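Local coordinates for protein putative HTH-type transcriptional regulator PF0864 (Pyrococcus furiosus, PDB 2IA0) that probably binds specific DNA sequences as a transcriptional regulator of the AsnC family, pairing a winged helix-turn-helix domain with a dimeric alpha+beta barrel domain, at residues A[53-57]-A[58-62]; A[16-19]-A[20-24]. All blocks are in the same frame, centred on the assembly; numbering follows the deposited sequence.

Interaction 1. Residues A[53-57]-A[58-62]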
loop_
_atom_site.group_PDB
_atom_site.type_symbol
_atom_site.label_atom_id
_atom_site.label_comp_id
_atom_site.label_asym_id
_atom_site.label_seq_id
_atom_site.Cartn_x
_atom_site.Cartn_y
_atom_site.Cartn_z
ATOM N N LYS A 53 -13.044 12.323 17.272
ATOM C CA LYS A 53 -13.812 11.245 17.890
ATOM C C LYS A 53 -14.891 10.731 16.938
ATOM O O LYS A 53 -15.110 9.532 16.849
ATOM C CB LYS A 53 -14.432 11.671 19.236
ATOM C CG LYS A 53 -13.502 11.523 20.439
ATOM C CD LYS A 53 -14.049 12.203 21.706
ATOM C CE LYS A 53 -14.901 11.257 22.600
ATOM N NZ LYS A 53 -15.217 11.833 23.991
ATOM N N LYS A 54 -15.542 11.636 16.221
ATOM C CA LYS A 54 -16.640 11.279 15.332
ATOM C C LYS A 54 -16.150 10.485 14.114
ATOM O O LYS A 54 -16.784 9.501 13.717
ATOM C CB LYS A 54 -17.414 12.536 14.915
ATOM C CG LYS A 54 -18.908 12.341 14.745
ATOM C CD LYS A 54 -19.635 12.168 16.098
ATOM C CE LYS A 54 -21.011 11.515 15.876
ATOM N NZ LYS A 54 -21.582 10.906 17.113
ATOM N N LEU A 55 -15.013 10.890 13.537
ATOM C CA LEU A 55 -14.421 10.181 12.382
ATOM C C LEU A 55 -13.892 8.813 12.778
ATOM O O LEU A 55 -13.991 7.846 12.013
ATOM C CB LEU A 55 -13.315 11.009 11.718
ATOM C CG LEU A 55 -13.701 12.377 11.168
ATOM C CD1 LEU A 55 -12.477 13.246 11.031
ATOM C CD2 LEU A 55 -14.429 12.255 9.842
ATOM N N GLN A 56 -13.345 8.738 13.984
ATOM C CA GLN A 56 -12.940 7.467 14.564
ATOM C C GLN A 56 -14.137 6.527 14.792
ATOM O O GLN A 56 -14.066 5.356 14.422
ATOM C CB GLN A 56 -12.150 7.699 15.858
ATOM C CG GLN A 56 -10.746 8.281 15.655
ATOM C CD GLN A 56 -10.085 8.709 16.980
ATOM O OE1 GLN A 56 -10.755 8.975 17.969
ATOM N NE2 GLN A 56 -8.772 8.788 16.985
ATOM N N GLU A 57 -15.234 7.031 15.369
ATOM C CA GLU A 57 -16.444 6.212 15.585
ATOM C C GLU A 57 -17.039 5.662 14.289
ATOM O O GLU A 57 -17.402 4.492 14.222
ATOM C CB GLU A 57 -17.557 6.986 16.313
ATOM C CG GLU A 57 -17.356 7.269 17.778
ATOM C CD GLU A 57 -18.393 8.280 18.291
ATOM O OE1 GLU A 57 -19.608 8.070 18.058
ATOM O OE2 GLU A 57 -17.998 9.292 18.916
ATOM N N ARG A 58 -17.162 6.505 13.269
ATOM C CA ARG A 58 -17.710 6.066 11.974
ATOM C C ARG A 58 -16.736 5.242 11.123
ATOM O O ARG A 58 -17.100 4.784 10.037
ATOM C CB ARG A 58 -18.230 7.263 11.177
ATOM C CG ARG A 58 -19.406 7.983 11.863
ATOM C CD ARG A 58 -19.859 9.258 11.094
ATOM N NE ARG A 58 -21.025 9.918 11.725
ATOM C CZ ARG A 58 -21.615 11.032 11.252
ATOM N NH1 ARG A 58 -21.138 11.605 10.137
ATOM N NH2 ARG A 58 -22.674 11.583 11.879
ATOM N N GLY A 59 -15.503 5.062 11.607
ATOM C CA GLY A 59 -14.461 4.328 10.876
ATOM C C GLY A 59 -13.871 5.042 9.669
ATOM O O GLY A 59 -13.202 4.411 8.844
ATOM N N VAL A 60 -14.114 6.353 9.550
ATOM C CA VAL A 60 -13.448 7.163 8.530
ATOM C C VAL A 60 -11.938 7.226 8.836
ATOM O O VAL A 60 -11.109 6.984 7.950
ATOM C CB VAL A 60 -14.081 8.566 8.386
ATOM C CG1 VAL A 60 -13.300 9.407 7.376
ATOM C CG2 VAL A 60 -15.526 8.452 7.942
ATOM N N ILE A 61 -11.576 7.525 10.084
ATOM C CA ILE A 61 -10.215 7.225 10.520
ATOM C C ILE A 61 -10.264 5.771 10.942
ATOM O O ILE A 61 -10.811 5.435 11.997
ATOM C CB ILE A 61 -9.678 8.178 11.642
ATOM C CG1 ILE A 61 -9.599 9.633 11.143
ATOM C CG2 ILE A 61 -8.313 7.774 12.069
ATOM C CD1 ILE A 61 -9.665 10.671 12.268
ATOM N N GLU A 62 -9.763 4.888 10.079
ATOM C CA GLU A 62 -9.805 3.463 10.380
ATOM C C GLU A 62 -8.759 3.054 11.411
ATOM O O GLU A 62 -9.041 2.214 12.281
ATOM C CB GLU A 62 -9.652 2.599 9.127
ATOM C CG GLU A 62 -9.775 1.111 9.457
ATOM C CD GLU A 62 -9.206 0.232 8.383
ATOM O OE1 GLU A 62 -9.912 0.061 7.349
ATOM O OE2 GLU A 62 -8.056 -0.288 8.579
#

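Interaction 2. Residues A[16-19]-A[20-24]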
loop_
_atom_site.group_PDB
_atom_site.type_symbol
_atom_site.label_atom_id
_atom_site.label_comp_id
_atom_site.label_asym_id
_atom_site.label_seq_id
_atom_site.Cartn_x
_atom_site.Cartn_y
_atom_site.Cartn_z
ATOM N N ASP A 16 -17.390 17.606 5.463
ATOM C CA ASP A 16 -17.198 18.995 5.060
ATOM C C ASP A 16 -15.707 19.318 4.930
ATOM O O ASP A 16 -14.863 18.431 5.142
ATOM C CB ASP A 16 -17.947 19.953 6.004
ATOM C CG ASP A 16 -17.316 20.049 7.372
ATOM O OD1 ASP A 16 -16.702 19.068 7.821
ATOM O OD2 ASP A 16 -17.443 21.110 8.019
ATOM N N ASP A 17 -15.384 20.563 4.571
ATOM C CA ASP A 17 -13.996 20.963 4.386
ATOM C C ASP A 17 -13.117 20.783 5.632
ATOM O O ASP A 17 -11.952 20.380 5.517
ATOM C CB ASP A 17 -13.897 22.385 3.816
ATOM C CG ASP A 17 -14.366 22.468 2.358
ATOM O OD1 ASP A 17 -14.473 21.412 1.688
ATOM O OD2 ASP A 17 -14.641 23.589 1.870
ATOM N N LEU A 18 -13.665 21.058 6.811
ATOM C CA LEU A 18 -12.916 20.879 8.064
ATOM C C LEU A 18 -12.606 19.404 8.341
ATOM O O LEU A 18 -11.516 19.077 8.766
ATOM C CB LEU A 18 -13.648 21.518 9.267
ATOM C CG LEU A 18 -13.005 21.371 10.649
ATOM C CD1 LEU A 18 -11.477 21.769 10.651
ATOM C CD2 LEU A 18 -13.812 22.199 11.663
ATOM N N ASP A 19 -13.567 18.520 8.104
ATOM C CA ASP A 19 -13.306 17.082 8.171
ATOM C C ASP A 19 -12.124 16.671 7.301
ATOM O O ASP A 19 -11.209 16.016 7.798
ATOM C CB ASP A 19 -14.553 16.283 7.793
ATOM C CG ASP A 19 -15.592 16.281 8.908
ATOM O OD1 ASP A 19 -16.804 16.319 8.594
ATOM O OD2 ASP A 19 -15.191 16.275 10.106
ATOM N N ARG A 20 -12.150 17.082 6.024
ATOM C CA ARG A 20 -11.114 16.754 5.040
ATOM C C ARG A 20 -9.773 17.336 5.421
ATOM O O ARG A 20 -8.744 16.653 5.321
ATOM C CB ARG A 20 -11.498 17.254 3.633
ATOM C CG ARG A 20 -12.665 16.512 2.994
ATOM C CD ARG A 20 -13.054 17.128 1.634
ATOM N NE ARG A 20 -14.478 16.914 1.322
ATOM C CZ ARG A 20 -15.419 17.869 1.390
ATOM N NH1 ARG A 20 -15.104 19.113 1.734
ATOM N NH2 ARG A 20 -16.688 17.593 1.095
ATOM N N ASN A 21 -9.787 18.598 5.857
ATOM C CA ASN A 21 -8.580 19.270 6.277
ATOM C C ASN A 21 -7.886 18.593 7.449
ATOM O O ASN A 21 -6.674 18.462 7.414
ATOM C CB ASN A 21 -8.845 20.737 6.581
ATOM C CG ASN A 21 -8.789 21.605 5.347
ATOM O OD1 ASN A 21 -8.048 21.318 4.419
ATOM N ND2 ASN A 21 -9.577 22.683 5.333
ATOM N N ILE A 22 -8.646 18.170 8.469
ATOM C CA ILE A 22 -8.147 17.342 9.584
ATOM C C ILE A 22 -7.514 16.034 9.102
ATOM O O ILE A 22 -6.425 15.676 9.526
ATOM C CB ILE A 22 -9.292 16.962 10.596
ATOM C CG1 ILE A 22 -9.718 18.153 11.464
ATOM C CG2 ILE A 22 -8.888 15.783 11.505
ATOM C CD1 ILE A 22 -11.020 17.920 12.258
ATOM N N LEU A 23 -8.227 15.298 8.253
ATOM C CA LEU A 23 -7.703 14.048 7.710
ATOM C C LEU A 23 -6.389 14.201 6.941
ATOM O O LEU A 23 -5.506 13.370 7.081
ATOM C CB LEU A 23 -8.740 13.369 6.829
ATOM C CG LEU A 23 -10.025 12.956 7.535
ATOM C CD1 LEU A 23 -11.042 12.559 6.516
ATOM C CD2 LEU A 23 -9.785 11.849 8.548
ATOM N N ARG A 24 -6.273 15.269 6.147
ATOM C CA ARG A 24 -5.067 15.559 5.346
ATOM C C ARG A 24 -3.851 15.709 6.229
ATOM O O ARG A 24 -2.835 15.085 5.970
ATOM C CB ARG A 24 -5.244 16.822 4.521
ATOM C CG ARG A 24 -6.167 16.657 3.344
ATOM C CD ARG A 24 -6.468 18.017 2.705
ATOM N NE ARG A 24 -6.868 17.833 1.319
ATOM C CZ ARG A 24 -8.027 18.225 0.796
ATOM N NH1 ARG A 24 -8.269 17.986 -0.492
ATOM N NH2 ARG A 24 -8.934 18.861 1.528
#

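Interaction 1. Residues A[53-57]-A[58-62]
Leu55 and Gln56 meet Gly59, Val60 and Ile61 where helix 45-57 ends in a Schellman motif and the chain turns into strand 61-68 of the winged helix-turn-helix domain. The carbonyl of Leu55 is the hub: Ile61 N binds its O atom at 3.1 Å from well above the carbonyl plane, and Val60 N adds a weak bond, bent to 119°. Gly59 N reaches Gln56 O at 3.2 Å, also from above the plane, with the glycine at positive phi (72°), a backbone conformation that residues with a CB generally avoid. Beside this turn the apolar groups close up. Leu55 CB lies 3.7 Å from Ile61 CD1, and Leu55 CD2 touches Val60 CG1 at 3.9 Å; the valine sets this methyl anti to its own nitrogen (chi1 176°), on the leucine side. Leu23 of helix 17-26 packs on all three side chains, and Ile66 of the second subunit covers Ile61. On the outer side, Lys54 NZ forms a salt bridge to Glu57 OE1, while the extended Arg58 chain runs over the Lys54 carbonyl and leans on Glu70 of the second subunit. Arg58 CG rests 3.6 Å from Lys54 O, the same oxygen that accepts from Arg58 N.

Interaction 2. Residues A[16-19]-A[20-24]
Asp17 O receives Asn21 N at 2.8 Å, the shortest of the four i to i+4 backbone bonds between 16-19 and 20-24; Arg20 N, Ile22 N and Leu23 N return in the same way to Asp16 O, Leu18 O and Asp19 O. The Asn21 amide lies beside the Asp17 carbonyl, Asn21 CG 3.4 Å from Asp17 O. With an alanine here the backbone bond should remain, but the amide is gone and Asp17 O would probably be less covered on that side. Helix 17-26, the first of the winged helix-turn-helix domain, starts with a capping box: Asp19 N donates to Asp16 OD1 at 3.2 Å from above the carboxylate plane, and Asp16 N gives a weak bond back to Asp19 OD1. Both carboxylates also form salt bridges to Arg51 of helix 45-57, which probably eases the closeness of two acidic groups. Among the charges, Asp17 OD1 faces the edge of the Arg20 guanidinium in a salt bridge whose atoms are modelled too close, so its geometry is doubtful. Of the apolar contacts, Leu18, its CG anti to the backbone N (chi1 178°), carries CD1 to 4.1 Å from Ile22 CG1, both side chains packing on Leu41 of helix 34-41 and on Arg51.

Interaction 2 lies at the start of the first helix of the winged helix-turn-helix domain and interaction 1 at the end of the third, their centres about 12 Å apart; packing between them joins the two. Leu23 is the bridge: its CD2 lies 3.4 Å from Ile61 CG1 and 3.9 Å from Leu55 CD1, while its CD1 meets Val60 CG1 at 4.0 Å. The capping box of 16-19 also borders this patch, Asp19 OD2 coming within 4.1 Å of Leu55 CD2. Arg51, one turn before Leu55 on helix 45-57, belongs to the predicted helix-turn-helix motif, 34-53. Both contacts touch the second subunit, which sets its Val171 against Leu23.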